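Local coordinates for choline binding protein PCPA (Streptococcus pneumoniae, PDB 4CP6) that is a pneumococcal vaccine antigen that probably attaches to cell-surface choline through a choline-binding region and presents a leucine-rich repeat domain, at residues I131-F136 and I153-F158; H180-N185 and S203-L208; G330-N335 and P353-S358; G359-L364 and F383-T388. All coordinates share one frame; numbering follows the deposited sequence.

Contact 1: I131-F136 and I153-F158; sequences IEDRAF and IGTSAF
The amide of Gly154 donates to Ile131 O at 2.7 Å, one of four hydrogen bonds that join segment 153-158 to segment 131-136. Two further backbone bonds follow along the chain: Arg134 N to Thr155 O at 2.8 Å, and Phe136 N to Ala157 O. A side chain supplies the fourth. Asp133 turns its carboxylate back beside its own backbone N (chi1 -56°), and Thr155 N meets OD1 at 3.0 Å from well above the carboxylate plane, so the acid reaches across to the backbone of the next coil. Thr155 OG1 is engaged further along, by Ser179 OG. Successive turns of a leucine-rich repeat solenoid stack in this way: Ile131 and Ile153 form a parallel beta bridge, and each leads into a type II turn, Glu132 to Ala135 in one coil and Gly154 to Ala157 in the next. Inside, Phe136 and Phe158 point the same way with planes only 3° apart, but they are slid so far that the rings barely overlap, CD2 of Phe136 approaching CE1 of Phe158 at 3.6 Å. Phe112 continues the ladder beyond Phe136. Nearer the surface, Ser156 CB lies 3.7 Å above the centre of the Arg134 guanidinium plane, while Arg134 NH1 is salt-bridged to Asp137.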
loop_
_atom_site.group_PDB
_atom_site.type_symbol
_atom_site.label_atom_id
_atom_site.label_comp_id
_atom_site.label_asym_id
_atom_site.label_seq_id
_atom_site.Cartn_x
_atom_site.Cartn_y
_atom_site.Cartn_z
ATOM N N ILE A 131 -9.166 13.398 -8.179
ATOM C CA ILE A 131 -8.961 13.530 -6.748
ATOM C C ILE A 131 -7.434 13.443 -6.639
ATOM O O ILE A 131 -6.855 12.380 -6.914
ATOM C CB ILE A 131 -9.659 12.408 -5.937
ATOM C CG1 ILE A 131 -11.181 12.523 -6.033
ATOM C CG2 ILE A 131 -9.196 12.455 -4.457
ATOM C CD1 ILE A 131 -11.919 11.302 -5.411
ATOM N N GLU A 132 -6.790 14.548 -6.251
ATOM C CA GLU A 132 -5.342 14.587 -6.187
ATOM C C GLU A 132 -4.792 13.989 -4.900
ATOM O O GLU A 132 -5.544 13.517 -4.040
ATOM C CB GLU A 132 -4.831 16.008 -6.465
ATOM C CG GLU A 132 -4.900 16.354 -7.958
ATOM C CD GLU A 132 -3.926 15.577 -8.836
ATOM O OE1 GLU A 132 -2.950 15.015 -8.287
ATOM O OE2 GLU A 132 -4.112 15.592 -10.077
ATOM N N ASP A 133 -3.455 13.949 -4.801
ATOM C CA ASP A 133 -2.761 13.261 -3.744
ATOM C C ASP A 133 -3.252 13.578 -2.367
ATOM O O ASP A 133 -3.461 14.744 -2.037
ATOM C CB ASP A 133 -1.257 13.532 -3.809
ATOM C CG ASP A 133 -0.599 13.180 -5.131
ATOM O OD1 ASP A 133 -1.270 12.550 -5.995
ATOM O OD2 ASP A 133 0.617 13.370 -5.245
ATOM N N ARG A 134 -3.427 12.539 -1.552
ATOM C CA ARG A 134 -3.766 12.720 -0.132
ATOM C C ARG A 134 -5.015 13.563 0.103
ATOM O O ARG A 134 -5.151 14.195 1.168
ATOM C CB ARG A 134 -2.538 13.266 0.649
ATOM C CG ARG A 134 -1.409 12.252 0.657
ATOM C CD ARG A 134 -0.207 12.689 1.482
ATOM N NE ARG A 134 0.795 11.612 1.563
ATOM C CZ ARG A 134 0.749 10.608 2.450
ATOM N NH1 ARG A 134 -0.223 10.558 3.367
ATOM N NH2 ARG A 134 1.684 9.659 2.439
ATOM N N ALA A 135 -5.945 13.574 -0.860
ATOM C CA ALA A 135 -7.136 14.406 -0.662
ATOM C C ALA A 135 -7.918 14.061 0.594
ATOM O O ALA A 135 -8.478 14.975 1.222
ATOM C CB ALA A 135 -8.036 14.319 -1.870
ATOM N N PHE A 136 -7.954 12.785 0.980
ATOM C CA PHE A 136 -8.713 12.324 2.136
ATOM C C PHE A 136 -7.816 11.521 3.056
ATOM O O PHE A 136 -8.324 10.657 3.782
ATOM C CB PHE A 136 -9.912 11.466 1.679
ATOM C CG PHE A 136 -10.942 12.212 0.869
ATOM C CD1 PHE A 136 -11.973 12.896 1.495
ATOM C CD2 PHE A 136 -10.850 12.278 -0.523
ATOM C CE1 PHE A 136 -12.938 13.578 0.751
ATOM C CE2 PHE A 136 -11.809 12.977 -1.268
ATOM C CZ PHE A 136 -12.828 13.639 -0.616
ATOM N N ILE A 153 -7.405 8.859 -9.359
ATOM C CA ILE A 153 -7.272 8.940 -7.896
ATOM C C ILE A 153 -5.783 9.022 -7.595
ATOM O O ILE A 153 -5.035 8.123 -8.001
ATOM C CB ILE A 153 -7.915 7.736 -7.194
ATOM C CG1 ILE A 153 -9.443 7.757 -7.399
ATOM C CG2 ILE A 153 -7.507 7.695 -5.691
ATOM C CD1 ILE A 153 -10.146 6.527 -6.808
ATOM N N GLY A 154 -5.363 10.093 -6.930
ATOM C CA GLY A 154 -3.972 10.355 -6.610
ATOM C C GLY A 154 -3.356 9.532 -5.495
ATOM O O GLY A 154 -4.017 8.727 -4.848
ATOM N N THR A 155 -2.036 9.741 -5.313
ATOM C CA THR A 155 -1.227 9.000 -4.366
ATOM C C THR A 155 -1.772 9.149 -2.967
ATOM O O THR A 155 -2.065 10.257 -2.528
ATOM C CB THR A 155 0.198 9.471 -4.464
ATOM O OG1 THR A 155 0.665 9.115 -5.775
ATOM C CG2 THR A 155 1.110 8.843 -3.407
ATOM N N SER A 156 -1.920 8.021 -2.262
ATOM C CA SER A 156 -2.334 8.027 -0.862
ATOM C C SER A 156 -3.658 8.772 -0.658
ATOM O O SER A 156 -3.908 9.290 0.444
ATOM C CB SER A 156 -1.224 8.630 0.003
ATOM O OG SER A 156 -0.102 7.759 -0.025
ATOM N N ALA A 157 -4.529 8.797 -1.686
ATOM C CA ALA A 157 -5.754 9.601 -1.558
ATOM C C ALA A 157 -6.628 9.274 -0.372
ATOM O O ALA A 157 -7.191 10.201 0.216
ATOM C CB ALA A 157 -6.589 9.533 -2.839
ATOM N N PHE A 158 -6.769 8.003 0.006
ATOM C CA PHE A 158 -7.614 7.641 1.151
ATOM C C PHE A 158 -6.804 7.004 2.257
ATOM O O PHE A 158 -7.380 6.481 3.205
ATOM C CB PHE A 158 -8.763 6.683 0.721
ATOM C CG PHE A 158 -9.727 7.331 -0.236
ATOM C CD1 PHE A 158 -10.782 8.106 0.237
ATOM C CD2 PHE A 158 -9.540 7.237 -1.612
ATOM C CE1 PHE A 158 -11.657 8.749 -0.645
ATOM C CE2 PHE A 158 -10.411 7.892 -2.501
ATOM C CZ PHE A 158 -11.453 8.661 -2.005
#

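Contact 2: H180-N185 and S203-L208; sequences HEAFAN and SNLFRL
The rings of Phe183 and Phe206 lie side by side and point the same way, their planes tilted by 26° and slid so that they hardly overlap; CD2 of Phe183 touches CE1 of Phe206 at 3.7 Å. Each ring has the preceding residue over one face: Ala182 CB on Phe183, and Leu205 CG on Phe206, whose ring also stacks with Tyr241. Leu205 CD1 fills in beside Phe183 CD2. Toward the surface, one face of the Arg207 guanidinium carries Leu208 CG, offset toward the rim, and its edge receives a water in plane. Arg207 is extended from CG to NE, with CG trans to the backbone N (chi1 178°), and runs alongside Glu181. The carboxylate and guanidinium planes are only 12° apart, yet Glu181 OE2 stays 4.2 Å from Arg207 NE and well out of the guanidinium plane, so the charges probably attract at a distance, with no N-H aimed at the oxygen. Water makes the link instead: one molecule donates to Glu181 OE1 at 2.6 Å, accepts from Asn185 ND2 and takes a weak bond from Arg207 NH1; a second joins Arg207 NH1 to Asn185 OD1. Tyr263 OH holds Arg207 NE, and Ser159 OG holds Asn185 ND2. Three backbone bonds join the segments: Glu181 N to Ser203 O, Phe183 N to Leu205 O at 2.9 Å and Asn185 N to Arg207 O at 2.8 Å. Paired type I turns with a phenylalanine ladder on the inside are consistent with consecutive coils of a BspA-type leucine-rich repeat.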
loop_
_atom_site.group_PDB
_atom_site.type_symbol
_atom_site.label_atom_id
_atom_site.label_comp_id
_atom_site.label_asym_id
_atom_site.label_seq_id
_atom_site.Cartn_x
_atom_site.Cartn_y
_atom_site.Cartn_z
ATOM N N HIS A 180 -0.406 5.048 -6.346
ATOM C CA HIS A 180 0.374 4.451 -5.269
ATOM C C HIS A 180 -0.301 4.669 -3.914
ATOM O O HIS A 180 -0.648 5.798 -3.550
ATOM C CB HIS A 180 1.756 5.147 -5.284
ATOM C CG HIS A 180 2.800 4.715 -4.291
ATOM N ND1 HIS A 180 3.191 5.537 -3.240
ATOM C CD2 HIS A 180 3.603 3.627 -4.317
ATOM C CE1 HIS A 180 4.198 4.897 -2.641
ATOM N NE2 HIS A 180 4.492 3.755 -3.264
ATOM N N GLU A 181 -0.473 3.585 -3.143
ATOM C CA GLU A 181 -0.970 3.628 -1.761
ATOM C C GLU A 181 -2.302 4.334 -1.587
ATOM O O GLU A 181 -2.620 4.745 -0.462
ATOM C CB GLU A 181 0.091 4.245 -0.820
ATOM C CG GLU A 181 1.383 3.429 -0.856
ATOM C CD GLU A 181 2.439 3.729 0.181
ATOM O OE1 GLU A 181 2.094 4.369 1.193
ATOM O OE2 GLU A 181 3.565 3.195 0.052
ATOM N N ALA A 182 -3.133 4.383 -2.634
ATOM C CA ALA A 182 -4.416 5.100 -2.477
ATOM C C ALA A 182 -5.308 4.504 -1.400
ATOM O O ALA A 182 -6.095 5.241 -0.795
ATOM C CB ALA A 182 -5.158 5.168 -3.790
ATOM N N PHE A 183 -5.205 3.177 -1.189
ATOM C CA PHE A 183 -6.058 2.464 -0.230
ATOM C C PHE A 183 -5.214 1.809 0.846
ATOM O O PHE A 183 -5.525 0.696 1.300
ATOM C CB PHE A 183 -6.906 1.404 -0.982
ATOM C CG PHE A 183 -7.732 1.949 -2.127
ATOM C CD1 PHE A 183 -8.518 3.085 -1.963
ATOM C CD2 PHE A 183 -7.729 1.319 -3.369
ATOM C CE1 PHE A 183 -9.245 3.616 -3.046
ATOM C CE2 PHE A 183 -8.501 1.821 -4.428
ATOM C CZ PHE A 183 -9.232 2.970 -4.262
ATOM N N ALA A 184 -4.152 2.520 1.265
ATOM C CA ALA A 184 -3.215 2.025 2.266
ATOM C C ALA A 184 -3.679 2.373 3.689
ATOM O O ALA A 184 -4.463 3.313 3.903
ATOM C CB ALA A 184 -1.854 2.656 2.007
ATOM N N ASN A 185 -3.184 1.602 4.674
ATOM C CA ASN A 185 -3.441 1.866 6.104
ATOM C C ASN A 185 -4.906 1.892 6.469
ATOM O O ASN A 185 -5.309 2.683 7.359
ATOM C CB ASN A 185 -2.762 3.189 6.561
ATOM C CG ASN A 185 -1.292 3.186 6.264
ATOM O OD1 ASN A 185 -0.523 2.505 6.948
ATOM N ND2 ASN A 185 -0.890 3.897 5.197
ATOM N N SER A 203 1.786 1.236 -7.210
ATOM C CA SER A 203 2.320 0.206 -6.309
ATOM C C SER A 203 1.800 0.365 -4.880
ATOM O O SER A 203 1.343 1.440 -4.457
ATOM C CB SER A 203 3.845 0.248 -6.301
ATOM O OG SER A 203 4.227 1.527 -5.849
ATOM N N ASN A 204 1.858 -0.745 -4.117
ATOM C CA ASN A 204 1.514 -0.774 -2.691
ATOM C C ASN A 204 0.152 -0.197 -2.437
ATOM O O ASN A 204 -0.063 0.514 -1.455
ATOM C CB ASN A 204 2.592 -0.037 -1.882
ATOM C CG ASN A 204 3.944 -0.617 -2.157
ATOM O OD1 ASN A 204 4.029 -1.778 -2.597
ATOM N ND2 ASN A 204 4.970 0.140 -1.853
ATOM N N LEU A 205 -0.793 -0.530 -3.324
ATOM C CA LEU A 205 -2.119 0.061 -3.272
ATOM C C LEU A 205 -2.812 -0.117 -1.945
ATOM O O LEU A 205 -3.560 0.772 -1.530
ATOM C CB LEU A 205 -2.974 -0.536 -4.403
ATOM C CG LEU A 205 -4.337 0.038 -4.635
ATOM C CD1 LEU A 205 -4.295 1.544 -4.891
ATOM C CD2 LEU A 205 -4.997 -0.630 -5.836
ATOM N N PHE A 206 -2.574 -1.273 -1.310
ATOM C CA PHE A 206 -3.217 -1.633 -0.060
ATOM C C PHE A 206 -2.198 -1.734 1.086
ATOM O O PHE A 206 -2.451 -2.437 2.064
ATOM C CB PHE A 206 -3.943 -2.966 -0.249
ATOM C CG PHE A 206 -4.947 -2.909 -1.380
ATOM C CD1 PHE A 206 -6.142 -2.226 -1.232
ATOM C CD2 PHE A 206 -4.712 -3.575 -2.580
ATOM C CE1 PHE A 206 -7.072 -2.167 -2.278
ATOM C CE2 PHE A 206 -5.650 -3.519 -3.627
ATOM C CZ PHE A 206 -6.833 -2.836 -3.449
ATOM N N ARG A 207 -1.056 -1.044 0.984
ATOM C CA ARG A 207 0.007 -1.171 1.977
ATOM C C ARG A 207 -0.517 -1.035 3.396
ATOM O O ARG A 207 -1.162 -0.053 3.700
ATOM C CB ARG A 207 1.091 -0.125 1.705
ATOM C CG ARG A 207 2.230 -0.148 2.739
ATOM C CD ARG A 207 3.316 0.896 2.448
ATOM N NE ARG A 207 4.305 0.914 3.534
ATOM C CZ ARG A 207 4.187 1.579 4.683
ATOM N NH1 ARG A 207 3.120 2.323 4.921
ATOM N NH2 ARG A 207 5.126 1.483 5.610
ATOM N N LEU A 208 -0.216 -2.010 4.273
ATOM C CA LEU A 208 -0.577 -2.006 5.699
ATOM C C LEU A 208 -2.073 -2.047 5.967
ATOM O O LEU A 208 -2.487 -1.985 7.135
ATOM C CB LEU A 208 0.078 -0.827 6.443
ATOM C CG LEU A 208 1.625 -0.733 6.487
ATOM C CD1 LEU A 208 2.078 0.248 7.569
ATOM C CD2 LEU A 208 2.309 -2.036 6.722
HETATM O O HOH W 1 1.583 4.107 3.709
HETATM O O HOH W 2 1.980 3.631 7.507
#

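Contact 3: G330-N335 and P353-S358; sequences GKHVMN and PSFFLS
Met334 and Phe356 make the dense side of this contact. The methionine chain bends at its last torsion (chi3 -74°), which sets CE over the middle of the Phe356 ring, 3.6 Å from its centroid and 14° off the normal; the sulfur stands farther off above the same ring, in a Met-aromatic arrangement. Val333 CG1 meets Phe356 CD1, Leu357 CD1 meets Met334 CB, and Leu320 and Leu343 close in on Met334 from neighbouring strands. Parallel bridges pair Met334 with Leu357 and Asn335 with Ser358, with Ser358 N donating to Met334 O at 3.2 Å and a weak bond from Met334 N to Phe356 O. The looser side lies at exposed Lys331 and the partly exposed His332 and Phe355. The extended Lys331 lies along the Phe355 ring with CE 3.6 Å from CD2, and Phe355 CB sits over the face of the His332 imidazole. A water bridges Gly330 O and Ser354 O. Ser358 OG accepts from Asn335 ND2 at 2.9 Å, close to the amide plane, and donates to a second water, so the hydroxyl is used in both directions. Around Met334, then, apolar and CH-pi packing accompanies the strand bonds, while that second water gives Met334 O, at 2.7 Å, and Phe355 O a further partner and takes the proton of Ser358 OG.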
loop_
_atom_site.group_PDB
_atom_site.type_symbol
_atom_site.label_atom_id
_atom_site.label_comp_id
_atom_site.label_asym_id
_atom_site.label_seq_id
_atom_site.Cartn_x
_atom_site.Cartn_y
_atom_site.Cartn_z
ATOM N N GLY A 330 17.497 -8.584 -1.662
ATOM C CA GLY A 330 17.477 -7.208 -1.199
ATOM C C GLY A 330 18.047 -7.121 0.212
ATOM O O GLY A 330 18.288 -8.136 0.891
ATOM N N LYS A 331 18.202 -5.888 0.688
ATOM C CA LYS A 331 18.697 -5.609 2.044
ATOM C C LYS A 331 17.666 -6.127 3.063
ATOM O O LYS A 331 16.464 -5.977 2.849
ATOM C CB LYS A 331 18.911 -4.090 2.184
ATOM C CG LYS A 331 19.526 -3.622 3.488
ATOM C CD LYS A 331 19.909 -2.138 3.396
ATOM C CE LYS A 331 20.279 -1.538 4.733
ATOM N NZ LYS A 331 21.042 -0.263 4.576
ATOM N N HIS A 332 18.100 -6.738 4.162
ATOM C CA HIS A 332 17.185 -7.242 5.199
ATOM C C HIS A 332 16.138 -8.177 4.618
ATOM O O HIS A 332 14.953 -8.060 4.918
ATOM C CB HIS A 332 16.536 -6.103 6.007
ATOM C CG HIS A 332 17.527 -5.367 6.849
ATOM N ND1 HIS A 332 18.077 -5.921 7.993
ATOM C CD2 HIS A 332 18.066 -4.149 6.651
ATOM C CE1 HIS A 332 18.868 -4.973 8.492
ATOM N NE2 HIS A 332 18.933 -3.925 7.695
ATOM N N VAL A 333 16.574 -9.144 3.802
ATOM C CA VAL A 333 15.619 -10.021 3.157
ATOM C C VAL A 333 14.877 -10.897 4.172
ATOM O O VAL A 333 13.704 -11.219 3.941
ATOM C CB VAL A 333 16.276 -10.821 2.023
ATOM C CG1 VAL A 333 17.386 -11.732 2.553
ATOM C CG2 VAL A 333 15.229 -11.626 1.266
ATOM N N MET A 334 15.560 -11.310 5.277
ATOM C CA MET A 334 14.936 -12.140 6.321
ATOM C C MET A 334 15.169 -11.476 7.662
ATOM O O MET A 334 16.322 -11.360 8.122
ATOM C CB MET A 334 15.525 -13.556 6.339
ATOM C CG MET A 334 15.203 -14.365 5.077
ATOM S SD MET A 334 16.168 -15.905 4.994
ATOM C CE MET A 334 17.803 -15.248 4.549
ATOM N N ASN A 335 14.099 -11.069 8.318
ATOM C CA ASN A 335 14.266 -10.419 9.616
ATOM C C ASN A 335 13.047 -10.731 10.487
ATOM O O ASN A 335 11.903 -10.565 10.042
ATOM C CB ASN A 335 14.450 -8.888 9.469
ATOM C CG ASN A 335 14.515 -8.149 10.799
ATOM O OD1 ASN A 335 13.496 -7.967 11.473
ATOM N ND2 ASN A 335 15.709 -7.746 11.234
ATOM N N PRO A 353 24.940 -11.405 0.905
ATOM C CA PRO A 353 25.078 -9.959 1.073
ATOM C C PRO A 353 24.968 -9.475 2.501
ATOM O O PRO A 353 24.618 -10.231 3.417
ATOM C CB PRO A 353 23.938 -9.410 0.212
ATOM C CG PRO A 353 22.876 -10.446 0.314
ATOM C CD PRO A 353 23.609 -11.765 0.368
ATOM N N SER A 354 25.222 -8.175 2.696
ATOM C CA SER A 354 25.055 -7.552 3.983
ATOM C C SER A 354 23.590 -7.638 4.367
ATOM O O SER A 354 22.701 -7.577 3.500
ATOM C CB SER A 354 25.408 -6.070 3.867
ATOM O OG SER A 354 26.810 -5.946 3.691
ATOM N N PHE A 355 23.317 -7.727 5.666
ATOM C CA PHE A 355 21.953 -7.658 6.220
ATOM C C PHE A 355 21.043 -8.792 5.745
ATOM O O PHE A 355 19.816 -8.638 5.683
ATOM C CB PHE A 355 21.313 -6.284 5.912
ATOM C CG PHE A 355 22.170 -5.115 6.356
ATOM C CD1 PHE A 355 22.535 -4.968 7.684
ATOM C CD2 PHE A 355 22.646 -4.198 5.433
ATOM C CE1 PHE A 355 23.322 -3.890 8.096
ATOM C CE2 PHE A 355 23.450 -3.124 5.840
ATOM C CZ PHE A 355 23.772 -2.980 7.168
ATOM N N PHE A 356 21.620 -9.944 5.465
ATOM C CA PHE A 356 20.906 -11.113 4.972
ATOM C C PHE A 356 19.945 -11.718 5.990
ATOM O O PHE A 356 18.768 -11.980 5.671
ATOM C CB PHE A 356 21.952 -12.123 4.536
ATOM C CG PHE A 356 21.466 -13.397 3.906
ATOM C CD1 PHE A 356 20.884 -13.389 2.640
ATOM C CD2 PHE A 356 21.705 -14.627 4.519
ATOM C CE1 PHE A 356 20.505 -14.590 2.016
ATOM C CE2 PHE A 356 21.329 -15.821 3.896
ATOM C CZ PHE A 356 20.744 -15.785 2.644
ATOM N N LEU A 357 20.421 -11.910 7.246
ATOM C CA LEU A 357 19.611 -12.571 8.262
ATOM C C LEU A 357 19.848 -11.889 9.590
ATOM O O LEU A 357 21.007 -11.714 9.997
ATOM C CB LEU A 357 19.967 -14.048 8.265
ATOM C CG LEU A 357 19.239 -14.899 9.280
ATOM C CD1 LEU A 357 17.706 -14.903 9.028
ATOM C CD2 LEU A 357 19.770 -16.303 9.283
ATOM N N SER A 358 18.773 -11.435 10.236
ATOM C CA SER A 358 18.897 -10.636 11.451
ATOM C C SER A 358 17.570 -10.619 12.192
ATOM O O SER A 358 16.569 -11.209 11.756
ATOM C CB SER A 358 19.313 -9.193 11.113
ATOM O OG SER A 358 18.322 -8.562 10.310
HETATM O O HOH W 3 20.339 -9.101 2.439
HETATM O O HOH W 4 18.001 -9.274 7.756
#

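Contact 4: G359-L364 and F383-T388; sequences GVLDSL and FAIPET
Leu361 reaches across to Ile385 and Pro386, and these apolar touches are the main direct contacts. Its CD1 meets Ile385 CG2 at 3.7 Å, the two side chains approaching at a slant, while CB lies 4.1 Å from Pro386 CD. The proline ring also borders the backbone, with CG 3.9 Å from Leu361 O. In Ile385 the CG1 branch takes the crowded position between N and the carbonyl carbon (chi1 64°), which leaves CG2 to face the leucine. No direct hydrogen bond joins the two segments; water spans the gap instead. Ala384 O accepts from two molecules: one at 2.8 Å that also donates to Gly359 O, and one that takes the amide hydrogen of Gly359 at 3.0 Å. At the far end, a third water donates to Leu364 O and lies 2.7 Å from Thr388 OG1. The next shell sets these groups in place. A type I turn from Leu361 to Leu364 is closed by Leu364 N on Leu361 O, so the carbonyl beside the proline is already engaged. Ser363 OG bonds to Pro338 O, and Val360 is tied by its backbone to Leu337, anchoring the loop 359-364 to the preceding coil; Ala384 is tied likewise to Leu357. Farther out, Ile385 and Phe383 pack on Leu357 of strand 357-358 and on Ile367 of strand 366-369, while Phe383 meets Phe391 of strand 390-393 edge-to-face and touches Leu406, just past helix 396-405.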
loop_
_atom_site.group_PDB
_atom_site.type_symbol
_atom_site.label_atom_id
_atom_site.label_comp_id
_atom_site.label_asym_id
_atom_site.label_seq_id
_atom_site.Cartn_x
_atom_site.Cartn_y
_atom_site.Cartn_z
ATOM N N GLY A 359 17.557 -9.906 13.320
ATOM C CA GLY A 359 16.352 -9.737 14.120
ATOM C C GLY A 359 16.044 -10.898 15.034
ATOM O O GLY A 359 16.916 -11.705 15.348
ATOM N N VAL A 360 14.793 -10.979 15.492
ATOM C CA VAL A 360 14.410 -12.033 16.436
ATOM C C VAL A 360 14.457 -13.385 15.738
ATOM O O VAL A 360 13.736 -13.610 14.759
ATOM C CB VAL A 360 13.041 -11.737 17.111
ATOM C CG1 VAL A 360 12.592 -12.918 17.963
ATOM C CG2 VAL A 360 13.127 -10.473 17.970
ATOM N N LEU A 361 15.289 -14.293 16.252
ATOM C CA LEU A 361 15.497 -15.618 15.684
ATOM C C LEU A 361 15.622 -16.635 16.826
ATOM O O LEU A 361 16.491 -17.504 16.803
ATOM C CB LEU A 361 16.781 -15.617 14.794
ATOM C CG LEU A 361 16.713 -14.736 13.543
ATOM C CD1 LEU A 361 18.088 -14.508 12.968
ATOM C CD2 LEU A 361 15.755 -15.339 12.489
ATOM N N ASP A 362 14.679 -16.562 17.763
ATOM C CA ASP A 362 14.699 -17.375 18.983
ATOM C C ASP A 362 14.749 -18.872 18.797
ATOM O O ASP A 362 15.310 -19.582 19.646
ATOM C CB ASP A 362 13.490 -17.029 19.855
ATOM C CG ASP A 362 13.544 -15.658 20.504
ATOM O OD1 ASP A 362 14.621 -15.026 20.478
ATOM O OD2 ASP A 362 12.511 -15.223 21.050
ATOM N N SER A 363 14.158 -19.380 17.717
ATOM C CA SER A 363 14.060 -20.817 17.489
ATOM C C SER A 363 15.096 -21.356 16.511
ATOM O O SER A 363 15.112 -22.555 16.226
ATOM C CB SER A 363 12.660 -21.170 16.994
ATOM O OG SER A 363 11.631 -20.683 17.835
ATOM N N LEU A 364 15.956 -20.448 15.932
ATOM C CA LEU A 364 16.851 -20.866 14.881
ATOM C C LEU A 364 17.898 -21.798 15.394
ATOM O O LEU A 364 18.754 -21.386 16.185
ATOM C CB LEU A 364 17.450 -19.657 14.113
ATOM C CG LEU A 364 18.255 -19.976 12.856
ATOM C CD1 LEU A 364 17.462 -20.822 11.844
ATOM C CD2 LEU A 364 18.762 -18.687 12.204
ATOM N N PHE A 383 25.285 -11.813 8.712
ATOM C CA PHE A 383 24.530 -12.428 9.798
ATOM C C PHE A 383 24.596 -11.611 11.065
ATOM O O PHE A 383 25.677 -11.136 11.459
ATOM C CB PHE A 383 25.138 -13.818 10.106
ATOM C CG PHE A 383 24.980 -14.801 8.976
ATOM C CD1 PHE A 383 23.746 -15.377 8.700
ATOM C CD2 PHE A 383 26.077 -15.187 8.205
ATOM C CE1 PHE A 383 23.598 -16.276 7.640
ATOM C CE2 PHE A 383 25.937 -16.133 7.183
ATOM C CZ PHE A 383 24.700 -16.669 6.909
ATOM N N ALA A 384 23.466 -11.487 11.742
ATOM C CA ALA A 384 23.378 -10.945 13.086
ATOM C C ALA A 384 22.434 -11.913 13.772
ATOM O O ALA A 384 21.199 -11.735 13.787
ATOM C CB ALA A 384 22.831 -9.525 13.093
ATOM N N ILE A 385 23.014 -13.030 14.228
ATOM C CA ILE A 385 22.237 -14.158 14.720
ATOM C C ILE A 385 22.721 -14.656 16.082
ATOM O O ILE A 385 23.861 -14.371 16.478
ATOM C CB ILE A 385 22.315 -15.317 13.680
ATOM C CG1 ILE A 385 23.761 -15.863 13.502
ATOM C CG2 ILE A 385 21.716 -14.888 12.322
ATOM C CD1 ILE A 385 23.849 -17.149 12.648
ATOM N N PRO A 386 21.905 -15.466 16.790
ATOM C CA PRO A 386 22.371 -16.024 18.070
ATOM C C PRO A 386 23.594 -16.924 17.870
ATOM O O PRO A 386 23.720 -17.646 16.857
ATOM C CB PRO A 386 21.158 -16.813 18.562
ATOM C CG PRO A 386 19.968 -16.132 17.891
ATOM C CD PRO A 386 20.505 -15.858 16.511
ATOM N N GLU A 387 24.517 -16.906 18.853
ATOM C CA GLU A 387 25.711 -17.741 18.781
ATOM C C GLU A 387 25.382 -19.235 18.815
ATOM O O GLU A 387 26.209 -20.062 18.421
ATOM C CB GLU A 387 26.689 -17.357 19.890
ATOM C CG GLU A 387 28.039 -18.031 19.759
ATOM C CD GLU A 387 29.054 -17.406 20.687
ATOM O OE1 GLU A 387 29.102 -17.827 21.864
ATOM O OE2 GLU A 387 29.713 -16.425 20.275
ATOM N N THR A 388 24.165 -19.582 19.294
ATOM C CA THR A 388 23.753 -20.992 19.381
ATOM C C THR A 388 23.378 -21.608 18.032
ATOM O O THR A 388 23.236 -22.829 17.933
ATOM C CB THR A 388 22.592 -21.115 20.335
ATOM O OG1 THR A 388 21.605 -20.155 19.965
ATOM C CG2 THR A 388 23.022 -20.918 21.779
HETATM O O HOH W 5 19.455 -12.455 15.901
HETATM O O HOH W 6 19.916 -9.023 14.892
HETATM O O HOH W 7 19.885 -21.635 18.471
#

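Overall arrangement
The four contacts follow one another along a single solenoid, each joining segments whose starts lie 22 to 24 residues apart, one coil. Contacts 1 and 2 lie in the same repeat region with centres 11 Å apart and touch directly: Ser156 N and Phe158 N probably bond to His180 O and Ala182 O, so segment 180-185 stacks on segment 153-158. Contacts 3 and 4 form a second such pair in the later repeat region, centres 13 Å apart, where Leu357 CD2 packs on both Ile385 CG2 and Leu364 CD2. Between the pairs, contacts 2 and 3 do not touch, their nearest atoms being about 13 Å apart. Contacts 1 and 4 are farthest apart, 41 Å between centres.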